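PDB 5EKA: DNA-binding protein HU from Thermus thermophilus HB8, which binds and wraps DNA as a histone-like homodimer, stabilizing the double helix against denaturation under extreme conditions. Local coordinates for residues A[55-60]-A[78-83]. Residues are numbered along the deposited sequence; the frame is centred on the assembly and turned at random. Where two conformers were deposited one is given.
Sequences FEVRKR and ATQYPA
Segments 55-60 and 78-83 pair antiparallel at the root of the HU beta-arm, the long hairpin that in this family reaches out to embrace DNA. Three hydrogen-bonded pairs, Glu56-Ala83, Arg58-Tyr81 and Arg60-Thr79, alternate with the non-hydrogen-bonded pairs Val57-Pro82 and Lys59-Gln80; Arg58 N to Tyr81 O, at 2.7 Å, is the shortest rung. The face bearing Val57 and Gln80 turns to the second subunit, where Gln80 NE2 bonds to Val94 O of that chain. On the other face, Tyr81 is sandwiched between two arginines. Its CG stands between the backbone N and carbonyl carbon (chi1 62°), which raises the ring over the partner strand. Arg58 CB makes a CH-pi contact over one face, 3.9 Å from the centroid of the Tyr81 ring; in the conformer modelled here, the Arg60 guanidinium stacks on the opposite face, the planes 13° apart, and its NH1 donates to Thr79 OG1. Without the ring, as with an alanine here, Arg58 CB and the Arg60 guanidinium would probably both lose their packing surface. Arg58 runs extended past Ala83, and Ala83 CB lies over one face of the Arg58 guanidinium, whose NE forms a salt bridge with Glu56 OE2. Water joins Arg58 NH1 to Tyr81 OH.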
loop_
_atom_site.group_PDB
_atom_site.type_symbol
_atom_site.label_atom_id
_atom_site.label_comp_id
_atom_site.label_asym_id
_atom_site.label_seq_id
_atom_site.Cartn_x
_atom_site.Cartn_y
_atom_site.Cartn_z
ATOM N N PHE A 55 1.018 -1.077 7.340
ATOM C CA PHE A 55 2.267 -0.329 7.276
ATOM C C PHE A 55 2.654 0.175 8.670
ATOM O O PHE A 55 1.810 0.565 9.484
ATOM C CB PHE A 55 2.127 0.869 6.344
ATOM C CG PHE A 55 1.803 0.526 4.925
ATOM C CD1 PHE A 55 2.813 0.301 4.009
ATOM C CD2 PHE A 55 0.465 0.466 4.484
ATOM C CE1 PHE A 55 2.531 0.055 2.678
ATOM C CE2 PHE A 55 0.205 0.207 3.156
ATOM C CZ PHE A 55 1.231 -0.031 2.272
ATOM N N GLU A 56 3.947 0.208 8.927
ATOM C CA GLU A 56 4.419 0.679 10.206
ATOM C C GLU A 56 5.846 1.185 10.045
ATOM O O GLU A 56 6.507 0.896 9.071
ATOM C CB GLU A 56 4.383 -0.464 11.226
ATOM C CG GLU A 56 5.407 -1.588 10.986
ATOM C CD GLU A 56 5.143 -2.837 11.826
ATOM O OE1 GLU A 56 4.210 -2.820 12.681
ATOM O OE2 GLU A 56 5.887 -3.839 11.630
ATOM N N VAL A 57 6.281 1.973 11.003
ATOM C CA VAL A 57 7.671 2.415 11.067
ATOM C C VAL A 57 8.432 1.498 11.991
ATOM O O VAL A 57 8.081 1.358 13.179
ATOM C CB VAL A 57 7.734 3.855 11.601
ATOM C CG1 VAL A 57 9.187 4.312 11.759
ATOM C CG2 VAL A 57 6.968 4.763 10.669
ATOM N N ARG A 58 9.486 0.887 11.467
ATOM C CA ARG A 58 10.308 -0.009 12.272
ATOM C C ARG A 58 11.575 0.674 12.661
ATOM O O ARG A 58 12.015 1.585 11.969
ATOM C CB ARG A 58 10.572 -1.282 11.507
ATOM C CG ARG A 58 9.293 -2.064 11.351
ATOM C CD ARG A 58 9.526 -3.459 10.794
ATOM N NE ARG A 58 8.238 -4.040 10.396
ATOM C CZ ARG A 58 8.063 -5.042 9.535
ATOM N NH1 ARG A 58 9.093 -5.621 8.918
ATOM N NH2 ARG A 58 6.830 -5.451 9.267
ATOM N N LYS A 59 12.132 0.275 13.800
ATOM C CA LYS A 59 13.361 0.879 14.283
ATOM C C LYS A 59 14.563 -0.085 14.290
ATOM O O LYS A 59 14.429 -1.299 14.455
ATOM C CB LYS A 59 13.119 1.478 15.663
ATOM C CG LYS A 59 12.222 2.696 15.630
ATOM C CD LYS A 59 11.810 3.188 17.011
ATOM C CE LYS A 59 10.378 3.718 17.021
ATOM N NZ LYS A 59 10.130 4.854 16.084
ATOM N N ARG A 60 15.731 0.474 14.021
ATOM C CA ARG A 60 16.966 -0.231 14.231
ATOM C C ARG A 60 17.680 0.529 15.353
ATOM O O ARG A 60 17.884 1.721 15.248
ATOM C CB ARG A 60 17.816 -0.216 12.958
ATOM C CG ARG A 60 17.061 -0.460 11.647
ATOM C CD ARG A 60 18.048 -0.660 10.496
ATOM N NE ARG A 60 17.423 -0.835 9.178
ATOM C CZ ARG A 60 17.141 0.142 8.314
ATOM N NH1 ARG A 60 17.389 1.419 8.605
ATOM N NH2 ARG A 60 16.575 -0.163 7.146
ATOM N N ALA A 78 21.044 4.899 15.405
ATOM C CA ALA A 78 19.686 4.362 15.327
ATOM C C ALA A 78 19.018 4.926 14.073
ATOM O O ALA A 78 19.272 6.064 13.690
ATOM C CB ALA A 78 18.896 4.730 16.567
ATOM N N THR A 79 18.198 4.108 13.428
ATOM C CA THR A 79 17.517 4.515 12.211
ATOM C C THR A 79 16.096 3.991 12.269
ATOM O O THR A 79 15.760 3.177 13.089
ATOM C CB THR A 79 18.182 3.974 10.933
ATOM O OG1 THR A 79 18.424 2.591 11.086
ATOM C CG2 THR A 79 19.513 4.681 10.659
ATOM N N GLN A 80 15.242 4.535 11.421
ATOM C CA GLN A 80 13.871 4.039 11.369
ATOM C C GLN A 80 13.405 4.093 9.947
ATOM O O GLN A 80 13.871 4.921 9.178
ATOM C CB GLN A 80 12.954 4.806 12.319
ATOM C CG GLN A 80 12.780 6.275 12.034
ATOM C CD GLN A 80 12.013 7.014 13.141
ATOM O OE1 GLN A 80 12.239 6.802 14.335
ATOM N NE2 GLN A 80 11.112 7.897 12.742
ATOM N N TYR A 81 12.512 3.183 9.604
ATOM C CA TYR A 81 12.183 2.967 8.216
ATOM C C TYR A 81 10.771 2.414 8.064
ATOM O O TYR A 81 10.219 1.830 9.003
ATOM C CB TYR A 81 13.196 2.032 7.578
ATOM C CG TYR A 81 13.230 0.639 8.190
ATOM C CD1 TYR A 81 12.516 -0.395 7.616
ATOM C CD2 TYR A 81 13.926 0.377 9.360
ATOM C CE1 TYR A 81 12.528 -1.665 8.168
ATOM C CE2 TYR A 81 13.938 -0.905 9.914
ATOM C CZ TYR A 81 13.219 -1.903 9.320
ATOM O OH TYR A 81 13.217 -3.180 9.861
ATOM N N PRO A 82 10.169 2.656 6.893
ATOM C CA PRO A 82 8.816 2.156 6.708
ATOM C C PRO A 82 8.828 0.691 6.301
ATOM O O PRO A 82 9.696 0.280 5.545
ATOM C CB PRO A 82 8.276 3.038 5.563
ATOM C CG PRO A 82 9.468 3.593 4.837
ATOM C CD PRO A 82 10.687 3.358 5.692
ATOM N N ALA A 83 7.810 -0.054 6.719
ATOM C CA ALA A 83 7.698 -1.442 6.346
ATOM C C ALA A 83 6.226 -1.809 6.186
ATOM O O ALA A 83 5.344 -1.139 6.736
ATOM C CB ALA A 83 8.344 -2.320 7.380
HETATM O O HOH W 1 11.879 -5.125 8.648
#